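Local coordinates for putative fimbrium tip subunit Fim1F (Parabacteroides distasonis, PDB 3R4R), which is a putative component of the fimbrium tip, part of filamentous cell-surface appendages that mediate adhesion and biofilm formation, at residues Glu233-Leu243 and Tyr254-Lys263; Gly56-Tyr65 and Asn107-Thr118. All blocks are in the same frame, centred on the assembly; numbering follows the deposited sequence.

How the contacts relate
Following the chain from the N terminus, contact 2 closes first. Its strand 58-65 meets the loop 107-118 after the chain has passed through strands 73-75, 78-90 and 96-104, so 41 residues lie between its segments. Contact 1 comes much later and closes a short loop of ten residues, mostly the rest of a beta hairpin. The two are in series and neither nest nor cross. Contact 2 ties the strand pair 46-52 and 58-65 to a long irregular loop. Contact 1 joins strands 240-246 and 251-257 within the C-terminal, transthyretin-like domain. Their centres are about 31 Å apart, on opposite sides of the centre of the chain.

Contact 1. Residues Glu233-Leu243 and Tyr254-Lys263; sequences EISDAFKEVIL and YPFPANKFIK. With EDO (1,2-ethanediol), chain G.
One carboxylate oxygen, Glu233 OE2, takes two bonds from the same residue, Lys263. The backbone N of Lys263 comes on the anti side and its NZ on the syn side, where the salt bridge is 2.7 Å from NZ to OE2. Both donors lie on the same face of the carboxylate plane. Lys263 NZ also pairs with Glu212. This bridge lies beyond the open end of a beta hairpin in the transthyretin-like C-terminal domain.

The hairpin strands 240-243 and 254-257 run antiparallel. Val241 and Phe256 exchange two backbone bonds, and so do Leu243 and Tyr254. Side chains of Val241, Leu243 and Phe256 share one sheet face. There Leu243 CD2 meets Phe256 CE1 at 3.8 Å. Phe256 also packs on Ile269 of strand 266-273. On the other face Ile242 CG1 touches Pro255 CB.

Past the strands, Ala258 N bonds to Lys239 O at 3.3 Å. Ala258 CB touches both Ile234 CG2 and Val241 CG1. With chi1 at -61°, Val241 CG2 sits between the backbone N and the carbonyl carbon. There it meets Phe256 CB at 3.8 Å and the ring of Phe261 at CE2.

Contact 2. Residues Gly56-Tyr65 and Asn107-Thr118; sequences GKRIYFKNFY and NNANNSPFDNLT
Arg58 reaches the loop 107-118 through both terminal nitrogens of its guanidinium. NH2 gives a nearly straight bond to Asp115 O (2.8 Å, 177° at the hydrogen). The acceptor lies in the guanidinium plane, while the donor sits above the carbonyl plane of Asp115. NH1 gives a weak, bent bond to Phe114 O. Leu117 O lies over one face of the group, 2.9 Å above its plane. The ring of Phe61 covers the opposite face through CD1. The chain of Arg58 is extended up to CD and turns at chi3 (62°), which turns the edge of the group to Phe114 O and Asp115 O and one face to Leu117 O. Its backbone N bonds to Thr118 O at 3.1 Å.

Further along the strand, Asn63 ND2 donates to the syn lone pair of Asp115 OD1 at 3.0 Å. The amide and carboxylate planes are nearly coplanar. Two residues on, Tyr65 OH bonds to Asn108 O at 3.1 Å. Asn107 ND2 lies over one face of the Tyr65 ring.

A second shell holds these groups. Ser112 OG also donates to Asp115 OD1, at 2.7 Å and from above the carboxylate plane. The same OG accepts from Phe114 N, which makes an ST turn. The other end of the Asn63 amide, OD1, bonds to His48 of strand 46-52. Asn107 ND2 bonds to Cys47 O of that strand, and Arg58 NH1 to Tyr127 OH.

Two overlapping type I turns, Ser112-Asp115 and Phe114-Leu117, present the carbonyls of Phe114 and Asp115. The strand beside them carries a classic beta bulge, with Ile59 and Tyr60 both facing Val51. The arrangement is a bulged strand with an irregular loop laid along it, joined by Arg58 at the turn carbonyls, Asn63 at the Asp115 carboxylate and Tyr65 at Asn108 O.

Contact 1. Residues Glu233-Leu243 and Tyr254-Lys263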
# COMPACT_ATOMS: atom_id res chain seq x y z
N GLU A 233 -5.92 2.48 5.27
CA GLU A 233 -7.27 3.08 5.17
C GLU A 233 -8.17 2.79 6.36
O GLU A 233 -8.06 1.72 6.97
CB GLU A 233 -8.03 2.54 3.95
CG GLU A 233 -7.52 2.96 2.60
CD GLU A 233 -8.37 2.45 1.46
OE1 GLU A 233 -8.98 1.36 1.53
OE2 GLU A 233 -8.35 3.16 0.43
N ILE A 234 -9.11 3.70 6.64
CA ILE A 234 -10.08 3.58 7.71
C ILE A 234 -11.45 3.92 7.13
O ILE A 234 -11.68 5.10 6.85
CB ILE A 234 -9.66 4.47 8.89
CG1 ILE A 234 -8.21 4.14 9.35
CG2 ILE A 234 -10.69 4.35 10.01
CD1 ILE A 234 -7.51 5.10 10.29
N SER A 235 -12.34 2.89 6.94
CA SER A 235 -13.68 3.04 6.36
C SER A 235 -14.66 3.75 7.30
O SER A 235 -15.49 4.53 6.82
CB SER A 235 -14.26 1.68 5.98
OG SER A 235 -14.42 0.84 7.11
N ASP A 236 -14.61 3.45 8.63
CA ASP A 236 -15.55 4.06 9.59
C ASP A 236 -15.51 5.58 9.45
O ASP A 236 -14.44 6.21 9.53
CB ASP A 236 -15.24 3.62 11.04
CG ASP A 236 -16.23 4.07 12.10
OD1 ASP A 236 -17.28 4.64 11.74
OD2 ASP A 236 -15.98 3.81 13.29
N ALA A 237 -16.69 6.16 9.20
CA ALA A 237 -16.90 7.60 9.01
C ALA A 237 -16.82 8.36 10.35
O ALA A 237 -16.67 9.59 10.34
CB ALA A 237 -18.26 7.84 8.36
N PHE A 238 -16.85 7.62 11.48
CA PHE A 238 -16.85 8.14 12.85
C PHE A 238 -15.43 8.06 13.49
O PHE A 238 -15.23 8.56 14.60
CB PHE A 238 -17.89 7.34 13.68
CG PHE A 238 -18.32 7.83 15.04
CD1 PHE A 238 -18.54 9.19 15.27
CD2 PHE A 238 -18.73 6.93 16.02
CE1 PHE A 238 -19.02 9.64 16.51
CE2 PHE A 238 -19.21 7.38 17.26
CZ PHE A 238 -19.36 8.74 17.50
N LYS A 239 -14.44 7.49 12.78
CA LYS A 239 -13.09 7.41 13.31
C LYS A 239 -12.28 8.65 12.91
O LYS A 239 -12.56 9.30 11.89
CB LYS A 239 -12.35 6.14 12.88
CG LYS A 239 -12.79 4.93 13.69
CD LYS A 239 -11.87 3.77 13.49
CE LYS A 239 -12.21 2.55 14.30
NZ LYS A 239 -13.49 1.92 13.88
N GLU A 240 -11.32 9.00 13.75
CA GLU A 240 -10.48 10.19 13.55
C GLU A 240 -9.02 9.92 13.79
O GLU A 240 -8.67 9.09 14.64
CB GLU A 240 -10.91 11.33 14.51
CG GLU A 240 -12.32 11.86 14.32
CD GLU A 240 -12.73 12.95 15.29
OE1 GLU A 240 -12.29 12.90 16.46
OE2 GLU A 240 -13.54 13.83 14.89
N VAL A 241 -8.18 10.67 13.06
CA VAL A 241 -6.73 10.69 13.22
C VAL A 241 -6.46 12.06 13.89
O VAL A 241 -6.77 13.11 13.31
CB VAL A 241 -5.93 10.39 11.92
CG1 VAL A 241 -6.25 9.00 11.38
CG2 VAL A 241 -6.18 11.43 10.84
N ILE A 242 -6.01 12.03 15.16
CA ILE A 242 -5.86 13.22 16.01
C ILE A 242 -4.39 13.59 16.20
O ILE A 242 -3.62 12.86 16.83
CB ILE A 242 -6.52 13.00 17.40
CG1 ILE A 242 -8.03 12.66 17.26
CG2 ILE A 242 -6.28 14.20 18.32
CD1 ILE A 242 -8.74 12.21 18.53
N LEU A 243 -4.06 14.80 15.74
CA LEU A 243 -2.74 15.42 15.85
C LEU A 243 -2.67 16.30 17.09
O LEU A 243 -3.54 17.13 17.29
CB LEU A 243 -2.41 16.24 14.59
CG LEU A 243 -1.89 15.51 13.32
CD1 LEU A 243 -2.85 14.48 12.77
CD2 LEU A 243 -1.62 16.50 12.21
N TYR A 254 -6.11 18.19 17.52
CA TYR A 254 -6.70 18.62 16.26
C TYR A 254 -7.15 17.36 15.47
O TYR A 254 -6.31 16.54 15.08
CB TYR A 254 -5.73 19.50 15.45
CG TYR A 254 -5.24 20.73 16.20
CD1 TYR A 254 -6.03 21.88 16.27
CD2 TYR A 254 -3.99 20.75 16.81
CE1 TYR A 254 -5.58 23.02 16.94
CE2 TYR A 254 -3.54 21.89 17.49
CZ TYR A 254 -4.34 23.02 17.55
OH TYR A 254 -3.91 24.15 18.22
N PRO A 255 -8.47 17.16 15.27
CA PRO A 255 -8.93 15.92 14.62
C PRO A 255 -9.18 16.07 13.11
O PRO A 255 -9.66 17.11 12.64
CB PRO A 255 -10.25 15.62 15.33
CG PRO A 255 -10.66 16.93 16.03
CD PRO A 255 -9.62 17.97 15.74
N PHE A 256 -8.86 15.00 12.36
CA PHE A 256 -9.04 14.90 10.91
C PHE A 256 -9.91 13.68 10.58
O PHE A 256 -9.82 12.67 11.28
CB PHE A 256 -7.68 14.81 10.19
CG PHE A 256 -6.82 16.05 10.30
CD1 PHE A 256 -6.02 16.27 11.41
CD2 PHE A 256 -6.77 16.98 9.27
CE1 PHE A 256 -5.26 17.44 11.53
CE2 PHE A 256 -5.99 18.12 9.37
CZ PHE A 256 -5.28 18.38 10.52
N PRO A 257 -10.78 13.72 9.53
CA PRO A 257 -11.61 12.53 9.23
C PRO A 257 -10.72 11.44 8.67
O PRO A 257 -10.06 11.64 7.65
CB PRO A 257 -12.65 13.04 8.22
CG PRO A 257 -12.45 14.53 8.13
CD PRO A 257 -11.06 14.82 8.58
N ALA A 258 -10.66 10.30 9.40
CA ALA A 258 -9.80 9.16 9.10
C ALA A 258 -10.01 8.61 7.69
O ALA A 258 -9.05 8.18 7.06
CB ALA A 258 -10.05 8.06 10.12
N ASN A 259 -11.25 8.68 7.17
CA ASN A 259 -11.60 8.16 5.84
C ASN A 259 -11.12 9.11 4.68
O ASN A 259 -11.33 8.77 3.51
CB ASN A 259 -13.12 7.93 5.74
CG ASN A 259 -14.00 9.09 6.07
OD1 ASN A 259 -13.67 9.96 6.89
ND2 ASN A 259 -15.19 9.07 5.53
N LYS A 260 -10.42 10.23 4.98
CA LYS A 260 -9.91 11.10 3.93
C LYS A 260 -8.56 10.57 3.39
O LYS A 260 -8.14 10.96 2.29
CB LYS A 260 -9.74 12.55 4.43
CG LYS A 260 -11.02 13.31 4.83
CD LYS A 260 -11.93 13.64 3.65
N PHE A 261 -7.89 9.67 4.15
CA PHE A 261 -6.58 9.13 3.80
C PHE A 261 -6.74 7.78 3.11
O PHE A 261 -6.93 6.76 3.76
CB PHE A 261 -5.70 9.03 5.05
CG PHE A 261 -5.69 10.31 5.85
CD1 PHE A 261 -4.85 11.37 5.49
CD2 PHE A 261 -6.51 10.46 6.96
CE1 PHE A 261 -4.84 12.55 6.23
CE2 PHE A 261 -6.53 11.66 7.65
CZ PHE A 261 -5.67 12.68 7.31
N ILE A 262 -6.72 7.80 1.76
CA ILE A 262 -6.94 6.62 0.93
C ILE A 262 -5.59 6.01 0.57
O ILE A 262 -4.63 6.73 0.35
CB ILE A 262 -7.76 7.02 -0.34
CG1 ILE A 262 -9.11 7.70 0.02
CG2 ILE A 262 -8.01 5.83 -1.29
CD1 ILE A 262 -9.66 8.66 -1.06
N LYS A 263 -5.52 4.68 0.54
CA LYS A 263 -4.35 3.91 0.14
C LYS A 263 -3.82 4.36 -1.22
O LYS A 263 -4.61 4.59 -2.16
CB LYS A 263 -4.69 2.42 0.10
CG LYS A 263 -5.71 2.06 -0.98
CD LYS A 263 -6.21 0.63 -0.83
CE LYS A 263 -7.40 0.35 -1.71
NZ LYS A 263 -8.59 1.24 -1.43
C1 EDO G . -9.95 4.90 16.47
O1 EDO G . -8.68 4.46 16.96
C2 EDO G . -9.75 6.13 15.60
O2 EDO G . -8.91 5.82 14.48
O HOH W 1 -8.62 6.22 5.50

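Contact 2. Residues Gly56-Tyr65 and Asn107-Thr118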
# COMPACT_ATOMS: atom_id res chain seq x y z
N GLY A 56 -11.47 -19.25 -9.53
CA GLY A 56 -10.83 -18.68 -8.35
C GLY A 56 -10.01 -19.65 -7.50
O GLY A 56 -9.65 -19.36 -6.36
N LYS A 57 -9.69 -20.81 -8.05
CA LYS A 57 -8.93 -21.83 -7.34
C LYS A 57 -7.44 -21.55 -7.54
O LYS A 57 -7.01 -21.40 -8.69
CB LYS A 57 -9.34 -23.25 -7.82
CG LYS A 57 -8.71 -24.40 -7.05
CD LYS A 57 -9.17 -25.74 -7.62
CE LYS A 57 -8.58 -26.94 -6.90
NZ LYS A 57 -9.08 -28.23 -7.45
N ARG A 58 -6.67 -21.48 -6.45
CA ARG A 58 -5.24 -21.22 -6.60
C ARG A 58 -4.58 -22.46 -7.15
O ARG A 58 -4.76 -23.55 -6.60
CB ARG A 58 -4.59 -20.76 -5.28
CG ARG A 58 -3.18 -20.19 -5.48
CD ARG A 58 -2.52 -19.82 -4.18
NE ARG A 58 -2.34 -20.97 -3.29
CZ ARG A 58 -1.91 -20.88 -2.03
NH1 ARG A 58 -1.67 -19.70 -1.49
NH2 ARG A 58 -1.78 -21.98 -1.30
N ILE A 59 -3.88 -22.31 -8.30
CA ILE A 59 -3.19 -23.42 -8.96
C ILE A 59 -1.68 -23.33 -8.66
O ILE A 59 -1.02 -24.36 -8.63
CB ILE A 59 -3.46 -23.46 -10.50
CG1 ILE A 59 -2.91 -22.20 -11.24
CG2 ILE A 59 -4.96 -23.73 -10.81
CD1 ILE A 59 -2.86 -22.28 -12.77
N TYR A 60 -1.15 -22.13 -8.39
CA TYR A 60 0.27 -21.94 -8.12
C TYR A 60 0.48 -20.78 -7.15
O TYR A 60 -0.28 -19.80 -7.18
CB TYR A 60 1.01 -21.67 -9.46
CG TYR A 60 2.48 -21.29 -9.37
CD1 TYR A 60 3.47 -22.27 -9.39
CD2 TYR A 60 2.89 -19.96 -9.32
CE1 TYR A 60 4.82 -21.93 -9.32
CE2 TYR A 60 4.24 -19.62 -9.24
CZ TYR A 60 5.21 -20.61 -9.27
OH TYR A 60 6.56 -20.30 -9.24
N PHE A 61 1.55 -20.87 -6.34
CA PHE A 61 1.98 -19.75 -5.50
C PHE A 61 3.49 -19.86 -5.28
O PHE A 61 4.02 -20.97 -5.21
CB PHE A 61 1.21 -19.65 -4.16
CG PHE A 61 1.80 -20.44 -3.01
CD1 PHE A 61 1.44 -21.77 -2.80
CD2 PHE A 61 2.74 -19.86 -2.16
CE1 PHE A 61 2.02 -22.51 -1.77
CE2 PHE A 61 3.33 -20.61 -1.14
CZ PHE A 61 2.95 -21.93 -0.95
N LYS A 62 4.17 -18.73 -5.05
CA LYS A 62 5.60 -18.73 -4.75
C LYS A 62 5.90 -17.50 -3.94
O LYS A 62 5.28 -16.44 -4.15
CB LYS A 62 6.44 -18.81 -6.04
CG LYS A 62 7.95 -18.76 -5.85
CD LYS A 62 8.68 -19.21 -7.11
CE LYS A 62 10.18 -18.98 -7.10
NZ LYS A 62 10.88 -19.61 -5.95
N ASN A 63 6.81 -17.66 -2.98
CA ASN A 63 7.30 -16.59 -2.12
C ASN A 63 8.70 -16.27 -2.52
O ASN A 63 9.57 -17.15 -2.48
CB ASN A 63 7.19 -16.99 -0.64
CG ASN A 63 5.76 -17.18 -0.20
OD1 ASN A 63 4.85 -16.38 -0.48
ND2 ASN A 63 5.54 -18.23 0.55
N PHE A 64 8.90 -15.02 -3.02
CA PHE A 64 10.19 -14.46 -3.45
C PHE A 64 10.79 -13.58 -2.40
O PHE A 64 10.05 -12.91 -1.67
CB PHE A 64 10.05 -13.63 -4.73
CG PHE A 64 9.55 -14.39 -5.93
CD1 PHE A 64 8.18 -14.51 -6.17
CD2 PHE A 64 10.44 -14.89 -6.87
CE1 PHE A 64 7.72 -15.17 -7.31
CE2 PHE A 64 9.98 -15.54 -8.01
CZ PHE A 64 8.62 -15.67 -8.23
N TYR A 65 12.13 -13.54 -2.33
CA TYR A 65 12.87 -12.73 -1.37
C TYR A 65 13.89 -11.87 -2.15
O TYR A 65 13.96 -11.96 -3.37
CB TYR A 65 13.51 -13.61 -0.29
CG TYR A 65 12.44 -14.28 0.55
CD1 TYR A 65 11.86 -13.62 1.63
CD2 TYR A 65 11.94 -15.54 0.22
CE1 TYR A 65 10.84 -14.21 2.39
CE2 TYR A 65 10.93 -16.14 0.97
CZ TYR A 65 10.38 -15.47 2.05
OH TYR A 65 9.38 -16.05 2.80
N ASN A 107 5.59 -11.10 3.58
CA ASN A 107 6.10 -12.44 3.90
C ASN A 107 6.76 -12.49 5.28
O ASN A 107 7.15 -11.47 5.83
CB ASN A 107 7.15 -12.93 2.85
CG ASN A 107 6.70 -13.13 1.43
OD1 ASN A 107 5.54 -12.96 1.08
ND2 ASN A 107 7.64 -13.49 0.56
N ASN A 108 6.87 -13.71 5.82
CA ASN A 108 7.59 -14.04 7.03
C ASN A 108 9.03 -14.39 6.59
O ASN A 108 9.33 -14.29 5.40
CB ASN A 108 6.88 -15.19 7.79
CG ASN A 108 5.47 -14.95 8.26
OD1 ASN A 108 4.62 -15.85 8.20
ND2 ASN A 108 5.17 -13.77 8.77
N ALA A 109 9.89 -14.84 7.49
CA ALA A 109 11.27 -15.17 7.13
C ALA A 109 11.40 -16.20 5.98
O ALA A 109 12.22 -15.96 5.10
CB ALA A 109 11.98 -15.73 8.34
N ASN A 110 10.63 -17.33 6.01
CA ASN A 110 10.73 -18.44 5.05
C ASN A 110 9.42 -18.74 4.29
O ASN A 110 9.39 -19.60 3.39
CB ASN A 110 11.11 -19.75 5.81
CG ASN A 110 12.21 -19.62 6.84
OD1 ASN A 110 12.00 -19.96 8.01
ND2 ASN A 110 13.36 -19.06 6.45
N ASN A 111 8.33 -18.11 4.68
CA ASN A 111 7.02 -18.38 4.09
C ASN A 111 6.16 -17.13 4.15
O ASN A 111 6.65 -16.10 4.61
CB ASN A 111 6.32 -19.57 4.83
CG ASN A 111 5.89 -19.37 6.29
OD1 ASN A 111 6.26 -18.42 6.98
ND2 ASN A 111 5.09 -20.29 6.80
N SER A 112 4.88 -17.19 3.71
CA SER A 112 4.01 -16.02 3.81
C SER A 112 2.77 -16.36 4.64
O SER A 112 2.38 -17.53 4.73
CB SER A 112 3.60 -15.50 2.44
OG SER A 112 2.46 -16.17 1.93
N PRO A 113 2.07 -15.34 5.20
CA PRO A 113 0.80 -15.63 5.91
C PRO A 113 -0.36 -16.05 4.95
O PRO A 113 -1.45 -16.35 5.43
CB PRO A 113 0.47 -14.28 6.58
CG PRO A 113 1.18 -13.27 5.83
CD PRO A 113 2.39 -13.90 5.24
N PHE A 114 -0.13 -16.13 3.62
CA PHE A 114 -1.16 -16.43 2.61
C PHE A 114 -1.04 -17.84 2.03
O PHE A 114 -1.85 -18.24 1.17
CB PHE A 114 -1.03 -15.42 1.45
CG PHE A 114 -0.68 -14.01 1.91
CD1 PHE A 114 -1.63 -13.21 2.52
CD2 PHE A 114 0.59 -13.50 1.72
CE1 PHE A 114 -1.29 -11.94 3.00
CE2 PHE A 114 0.92 -12.22 2.19
CZ PHE A 114 -0.03 -11.46 2.83
N ASP A 115 -0.02 -18.60 2.50
CA ASP A 115 0.30 -19.94 2.00
C ASP A 115 -0.84 -20.96 2.14
O ASP A 115 -0.91 -21.87 1.31
CB ASP A 115 1.52 -20.50 2.73
CG ASP A 115 2.82 -19.82 2.39
OD1 ASP A 115 2.80 -18.87 1.60
OD2 ASP A 115 3.86 -20.26 2.88
N ASN A 116 -1.70 -20.83 3.15
CA ASN A 116 -2.79 -21.77 3.37
C ASN A 116 -4.10 -21.30 2.71
O ASN A 116 -5.13 -21.95 2.89
CB ASN A 116 -3.02 -21.99 4.88
CG ASN A 116 -3.24 -20.71 5.66
OD1 ASN A 116 -2.72 -19.62 5.33
ND2 ASN A 116 -3.94 -20.83 6.78
N LEU A 117 -4.08 -20.18 1.95
CA LEU A 117 -5.27 -19.63 1.27
C LEU A 117 -5.42 -20.34 -0.08
O LEU A 117 -4.62 -20.16 -0.98
CB LEU A 117 -5.18 -18.10 1.14
CG LEU A 117 -4.93 -17.31 2.43
CD1 LEU A 117 -4.81 -15.83 2.14
CD2 LEU A 117 -6.03 -17.55 3.47
N THR A 118 -6.42 -21.22 -0.18
CA THR A 118 -6.59 -22.12 -1.33
C THR A 118 -7.54 -21.54 -2.42
O THR A 118 -7.58 -22.10 -3.52
CB THR A 118 -7.13 -23.45 -0.83
OG1 THR A 118 -8.32 -23.19 -0.09
CG2 THR A 118 -6.16 -24.16 0.11